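Local structure of Rep protein (Adeno-associated virus 5, 1UUT) at residues Phe77-Glu82 with Leu90-Glu95. The protein probably binds the viral replication origin and terminal repeats and nicks one DNA strand through its metal-dependent HUH endonuclease domain. Sequence-based numbering, arbitrary orientation.
With MG (magnesium ion), chain E.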
# COMPACT_ATOMS: atom_id res chain seq x y z
N PHE A 77 7.63 7.39 1.26
CA PHE A 77 6.51 6.49 1.41
C PHE A 77 6.88 5.19 2.09
O PHE A 77 8.06 4.81 2.16
CB PHE A 77 5.90 6.15 0.03
CG PHE A 77 6.80 5.29 -0.86
CD1 PHE A 77 6.83 3.90 -0.72
CD2 PHE A 77 7.62 5.88 -1.82
CE1 PHE A 77 7.66 3.12 -1.51
CE2 PHE A 77 8.46 5.09 -2.63
CZ PHE A 77 8.48 3.71 -2.47
N PHE A 78 5.87 4.53 2.61
CA PHE A 78 6.01 3.20 3.19
C PHE A 78 4.69 2.59 2.79
O PHE A 78 3.64 3.09 3.17
CB PHE A 78 6.17 3.19 4.71
CG PHE A 78 6.48 1.81 5.25
CD1 PHE A 78 7.79 1.45 5.54
CD2 PHE A 78 5.47 0.86 5.38
CE1 PHE A 78 8.09 0.15 5.95
CE2 PHE A 78 5.77 -0.44 5.79
CZ PHE A 78 7.08 -0.80 6.07
N VAL A 79 4.75 1.58 1.93
CA VAL A 79 3.54 0.91 1.46
C VAL A 79 3.61 -0.54 1.89
O VAL A 79 4.65 -1.18 1.75
CB VAL A 79 3.45 0.97 -0.09
CG1 VAL A 79 2.23 0.22 -0.59
CG2 VAL A 79 3.40 2.42 -0.55
N GLN A 80 2.51 -1.06 2.42
CA GLN A 80 2.46 -2.44 2.88
C GLN A 80 1.21 -3.12 2.33
O GLN A 80 0.11 -2.59 2.45
CB GLN A 80 2.47 -2.48 4.42
CG GLN A 80 2.46 -3.88 5.02
CD GLN A 80 2.94 -3.91 6.47
OE1 GLN A 80 4.12 -3.75 6.74
NE2 GLN A 80 2.02 -4.14 7.39
N PHE A 81 1.41 -4.25 1.66
CA PHE A 81 0.30 -5.01 1.10
C PHE A 81 -0.10 -6.07 2.13
O PHE A 81 0.75 -6.83 2.61
CB PHE A 81 0.75 -5.69 -0.20
CG PHE A 81 -0.38 -6.30 -0.98
CD1 PHE A 81 -0.21 -7.51 -1.64
CD2 PHE A 81 -1.61 -5.66 -1.06
CE1 PHE A 81 -1.26 -8.07 -2.36
CE2 PHE A 81 -2.65 -6.21 -1.77
CZ PHE A 81 -2.48 -7.42 -2.42
N GLU A 82 -1.38 -6.11 2.48
CA GLU A 82 -1.87 -7.05 3.47
C GLU A 82 -3.04 -7.88 3.01
O GLU A 82 -3.84 -7.45 2.18
CB GLU A 82 -2.27 -6.30 4.74
CG GLU A 82 -1.13 -5.55 5.39
CD GLU A 82 -1.58 -4.65 6.50
OE1 GLU A 82 -2.76 -4.73 6.89
OE2 GLU A 82 -0.76 -3.84 6.99
N LEU A 90 -3.74 -2.36 0.21
CA LEU A 90 -2.49 -1.62 0.26
C LEU A 90 -2.63 -0.47 1.22
O LEU A 90 -3.55 0.33 1.11
CB LEU A 90 -2.18 -1.02 -1.11
CG LEU A 90 -1.38 -1.79 -2.13
CD1 LEU A 90 -1.34 -0.98 -3.42
CD2 LEU A 90 0.02 -2.05 -1.61
N HIS A 91 -1.73 -0.41 2.19
CA HIS A 91 -1.70 0.71 3.13
C HIS A 91 -0.62 1.59 2.51
O HIS A 91 0.55 1.21 2.48
CB HIS A 91 -1.28 0.26 4.52
CG HIS A 91 -2.39 -0.35 5.31
ND1 HIS A 91 -3.08 0.30 6.31
CD2 HIS A 91 -2.95 -1.59 5.23
CE1 HIS A 91 -4.01 -0.54 6.79
NE2 HIS A 91 -3.97 -1.69 6.16
N THR A 92 -1.05 2.69 1.91
CA THR A 92 -0.12 3.60 1.27
C THR A 92 0.10 4.83 2.16
O THR A 92 -0.77 5.68 2.30
CB THR A 92 -0.64 4.03 -0.13
OG1 THR A 92 -1.12 2.88 -0.84
CG2 THR A 92 0.48 4.65 -0.93
N LEU A 93 1.26 4.86 2.81
CA LEU A 93 1.61 5.98 3.67
C LEU A 93 2.53 6.88 2.83
O LEU A 93 3.63 6.48 2.44
CB LEU A 93 2.33 5.47 4.91
CG LEU A 93 2.21 6.32 6.17
CD1 LEU A 93 0.75 6.38 6.61
CD2 LEU A 93 3.06 5.73 7.27
N VAL A 94 2.04 8.07 2.49
CA VAL A 94 2.84 8.97 1.68
C VAL A 94 3.00 10.30 2.36
O VAL A 94 2.07 10.80 3.00
CB VAL A 94 2.21 9.22 0.29
CG1 VAL A 94 3.29 9.61 -0.70
CG2 VAL A 94 1.47 8.00 -0.20
N GLU A 95 4.18 10.88 2.22
CA GLU A 95 4.51 12.17 2.81
C GLU A 95 3.56 13.25 2.28
O GLU A 95 3.19 13.25 1.10
CB GLU A 95 5.96 12.52 2.47
CG GLU A 95 6.46 13.82 3.06
CD GLU A 95 7.83 14.19 2.51
OE1 GLU A 95 8.10 13.90 1.33
OE2 GLU A 95 8.62 14.79 3.27
MG MG E . -4.85 -3.69 7.61
O HOH W 1 -6.48 -2.41 7.58
O HOH W 2 -4.22 -3.27 9.53
O HOH W 3 -5.40 -5.69 7.66
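Phe77 meets Leu93 O with both CA and CB, its CA 3.1 Å away in a CA-H...O contact. It begins an antiparallel beta hairpin in the central five-stranded sheet of this Rep nuclease, flanked outside the pair by strands 4-10 and 162-167. Phe78 and Leu93 form a hydrogen-bonded pair, with reciprocal N-H...O bonds; their side chains pack on helix 149-154, while those of Phe77 and Val94 face helix 50-71. At Val79, CG1 lies anti to the backbone N (chi1 177°), which directs it obliquely at Leu90 CD2. Val79 CG1 and Leu90 CD2 come within 3.3 Å, tighter than usual van der Waals contact, whereas Val79 CG2 rests beside Thr92 CG2 at 3.7 Å. Gln80 and His91 form the next hydrogen-bonded pair; His91 N gives a nearly straight bond (177°) to Gln80 O. The Gln80 amide also donates through NE2 to Glu82 OE2 at 2.8 Å, and its OE1 takes a bond from Arg182, so the group is fixed at both ends. Phe81 touches Leu90 CD2 through CB at 4.0 Å. Glu82 reaches across to His91, carboxylate and ring planes 30° apart, and both approach a magnesium ion that His89 also binds. His89-Leu90-His91 thus supplies the HUH signature. Glu6 accepts from His91 ND1, consistent with orienting the ring toward the metal: Glu82 OE1 binds magnesium at 2.4 Å, and His91 NE2 lies 2.6 Å from it.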